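Local coordinates for protein probable glutathione S-transferase 5 (Caenorhabditis elegans, PDB 1ZL9) that conjugates reduced glutathione to a wide range of exogenous and endogenous hydrophobic electrophiles and may help detoxify reactive oxygen species during bacterial infection, at residues Ser92-Tyr97 with Leu155-Leu160. Sequence-based numbering, arbitrary orientation.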
loop_
_atom_site.group_PDB
_atom_site.type_symbol
_atom_site.label_atom_id
_atom_site.label_comp_id
_atom_site.label_asym_id
_atom_site.label_seq_id
_atom_site.Cartn_x
_atom_site.Cartn_y
_atom_site.Cartn_z
ATOM N N SER A 92 3.655 -4.228 6.765
ATOM C CA SER A 92 2.346 -4.577 7.256
ATOM C C SER A 92 1.757 -3.346 8.020
ATOM O O SER A 92 0.645 -2.942 7.824
ATOM C CB SER A 92 2.505 -5.805 8.169
ATOM O OG SER A 92 1.256 -6.220 8.676
ATOM N N LEU A 93 2.541 -2.750 8.888
ATOM C CA LEU A 93 2.032 -1.601 9.675
ATOM C C LEU A 93 1.767 -0.396 8.809
ATOM O O LEU A 93 0.845 0.383 9.068
ATOM C CB LEU A 93 3.067 -1.204 10.704
ATOM C CG LEU A 93 2.648 -0.767 12.109
ATOM C CD1 LEU A 93 3.685 0.124 12.832
ATOM C CD2 LEU A 93 1.220 -0.436 12.396
ATOM N N ALA A 94 2.607 -0.197 7.802
ATOM C CA ALA A 94 2.502 0.975 6.924
ATOM C C ALA A 94 1.210 0.812 6.099
ATOM O O ALA A 94 0.479 1.772 5.846
ATOM C CB ALA A 94 3.736 1.078 6.004
ATOM N N ASP A 95 0.901 -0.405 5.704
ATOM C CA ASP A 95 -0.349 -0.675 4.994
ATOM C C ASP A 95 -1.564 -0.542 5.891
ATOM O O ASP A 95 -2.627 -0.101 5.429
ATOM C CB ASP A 95 -0.311 -2.050 4.343
ATOM C CG ASP A 95 0.490 -2.029 3.025
ATOM O OD1 ASP A 95 1.179 -1.000 2.742
ATOM O OD2 ASP A 95 0.441 -2.978 2.204
ATOM N N GLN A 96 -1.451 -0.922 7.166
ATOM C CA GLN A 96 -2.564 -0.675 8.075
ATOM C C GLN A 96 -2.743 0.844 8.273
ATOM O O GLN A 96 -3.814 1.328 8.481
ATOM C CB GLN A 96 -2.345 -1.364 9.437
ATOM C CG GLN A 96 -3.540 -1.337 10.358
ATOM C CD GLN A 96 -4.733 -2.054 9.866
ATOM O OE1 GLN A 96 -5.868 -1.706 10.255
ATOM N NE2 GLN A 96 -4.542 -3.056 9.068
ATOM N N TYR A 97 -1.641 1.581 8.288
ATOM C CA TYR A 97 -1.662 3.034 8.329
ATOM C C TYR A 97 -2.394 3.663 7.117
ATOM O O TYR A 97 -3.157 4.619 7.245
ATOM C CB TYR A 97 -0.205 3.538 8.421
ATOM C CG TYR A 97 -0.078 5.036 8.414
ATOM C CD1 TYR A 97 -0.801 5.814 9.305
ATOM C CD2 TYR A 97 0.855 5.677 7.618
ATOM C CE1 TYR A 97 -0.709 7.173 9.310
ATOM C CE2 TYR A 97 1.000 7.127 7.666
ATOM C CZ TYR A 97 0.188 7.835 8.540
ATOM O OH TYR A 97 0.232 9.235 8.664
ATOM N N LEU A 155 15.426 2.515 14.441
ATOM C CA LEU A 155 14.562 3.357 13.634
ATOM C C LEU A 155 14.242 2.709 12.324
ATOM O O LEU A 155 15.123 2.191 11.633
ATOM C CB LEU A 155 15.285 4.685 13.388
ATOM C CG LEU A 155 14.504 5.701 12.568
ATOM C CD1 LEU A 155 13.418 6.246 13.434
ATOM C CD2 LEU A 155 15.436 6.806 12.128
ATOM N N THR A 156 12.959 2.753 11.948
ATOM C CA THR A 156 12.553 2.497 10.575
ATOM C C THR A 156 11.692 3.672 10.098
ATOM O O THR A 156 11.249 4.519 10.889
ATOM C CB THR A 156 11.771 1.208 10.412
ATOM O OG1 THR A 156 10.583 1.223 11.201
ATOM C CG2 THR A 156 12.558 0.023 10.849
ATOM N N TRP A 157 11.440 3.719 8.798
ATOM C CA TRP A 157 10.661 4.842 8.232
ATOM C C TRP A 157 9.225 4.921 8.762
ATOM O O TRP A 157 8.631 6.001 8.779
ATOM C CB TRP A 157 10.715 4.798 6.711
ATOM C CG TRP A 157 9.963 3.734 6.008
ATOM C CD1 TRP A 157 10.419 2.558 5.581
ATOM C CD2 TRP A 157 8.592 3.823 5.548
ATOM N NE1 TRP A 157 9.420 1.856 4.934
ATOM C CE2 TRP A 157 8.286 2.619 4.895
ATOM C CE3 TRP A 157 7.604 4.798 5.645
ATOM C CZ2 TRP A 157 7.065 2.397 4.242
ATOM C CZ3 TRP A 157 6.394 4.561 5.076
ATOM C CH2 TRP A 157 6.131 3.375 4.343
ATOM N N ILE A 158 8.658 3.807 9.225
ATOM C CA ILE A 158 7.306 3.877 9.751
ATOM C C ILE A 158 7.326 4.623 11.075
ATOM O O ILE A 158 6.358 5.292 11.388
ATOM C CB ILE A 158 6.600 2.473 9.784
ATOM C CG1 ILE A 158 5.083 2.630 10.040
ATOM C CG2 ILE A 158 7.224 1.523 10.848
ATOM C CD1 ILE A 158 4.289 3.367 8.987
ATOM N N ASP A 159 8.435 4.559 11.830
ATOM C CA ASP A 159 8.595 5.422 13.014
ATOM C C ASP A 159 8.499 6.913 12.618
ATOM O O ASP A 159 7.885 7.714 13.303
ATOM C CB ASP A 159 9.926 5.214 13.658
ATOM C CG ASP A 159 10.060 3.880 14.353
ATOM O OD1 ASP A 159 9.202 3.505 15.223
ATOM O OD2 ASP A 159 11.078 3.199 14.126
ATOM N N LEU A 160 9.188 7.276 11.534
ATOM C CA LEU A 160 9.183 8.656 11.082
ATOM C C LEU A 160 7.776 9.095 10.718
ATOM O O LEU A 160 7.364 10.209 11.095
ATOM C CB LEU A 160 10.125 8.878 9.863
ATOM C CG LEU A 160 11.597 8.661 10.204
ATOM C CD1 LEU A 160 12.451 8.599 8.961
ATOM C CD2 LEU A 160 12.229 9.693 11.070
#
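I158 sets its CD1 methyl against the backbone of A94, 3.6 Å from A94 CA, the closest approach between 92-97 and 155-160. The small A94 side chain is consistent with how near the segments come, with A94 CA and I158 CA 6.3 Å apart. With CG1 anti to the backbone N (chi1 -167°), I158 sends CG1 toward helix 84-112, and CD1 then bends onto A94. Beside it the indole of W157 reaches A94 with the far end of its six-membered ring, CH2 lying 3.7 Å from A94 CB, so the alanine methyl meets both W157 and I158. L93 reaches the other helix one residue earlier; its side chain crosses that of I158 at about a right angle, with L93 CD1 4.0 Å from I158 CG1. F134 and L138 of helix 119-145 also pack on L93.

Y97 marks the loose side. It is partly exposed, and I158 CD1 approaches its ring obliquely, no closer than 4.4 Å from Y97 CD2; its side chain lies about 9 Å from the bound glutathione.

No hydrogen bond joins the two segments. W157 NE1 bonds to N80 OD1, while H67 meets the indole with the ring planes at about 60°. T156 is the N-cap of helix 157-171, and T156-D159 matches the S/T-x-x-D capping box of GSTs; its D159 half is seen, T156 N donating to D159 OD2 over 2.9 Å at a nearly straight 171°, on the anti side of the carboxylate. D159 OD1 takes L150 N. This turn belongs to the all-helical C-terminal domain. The chemistry is thus wholly apolar between the helices: close fit around one small residue holds the interface, while bonds within the turn and to N80 and L150 probably help hold W157 and I158 in place.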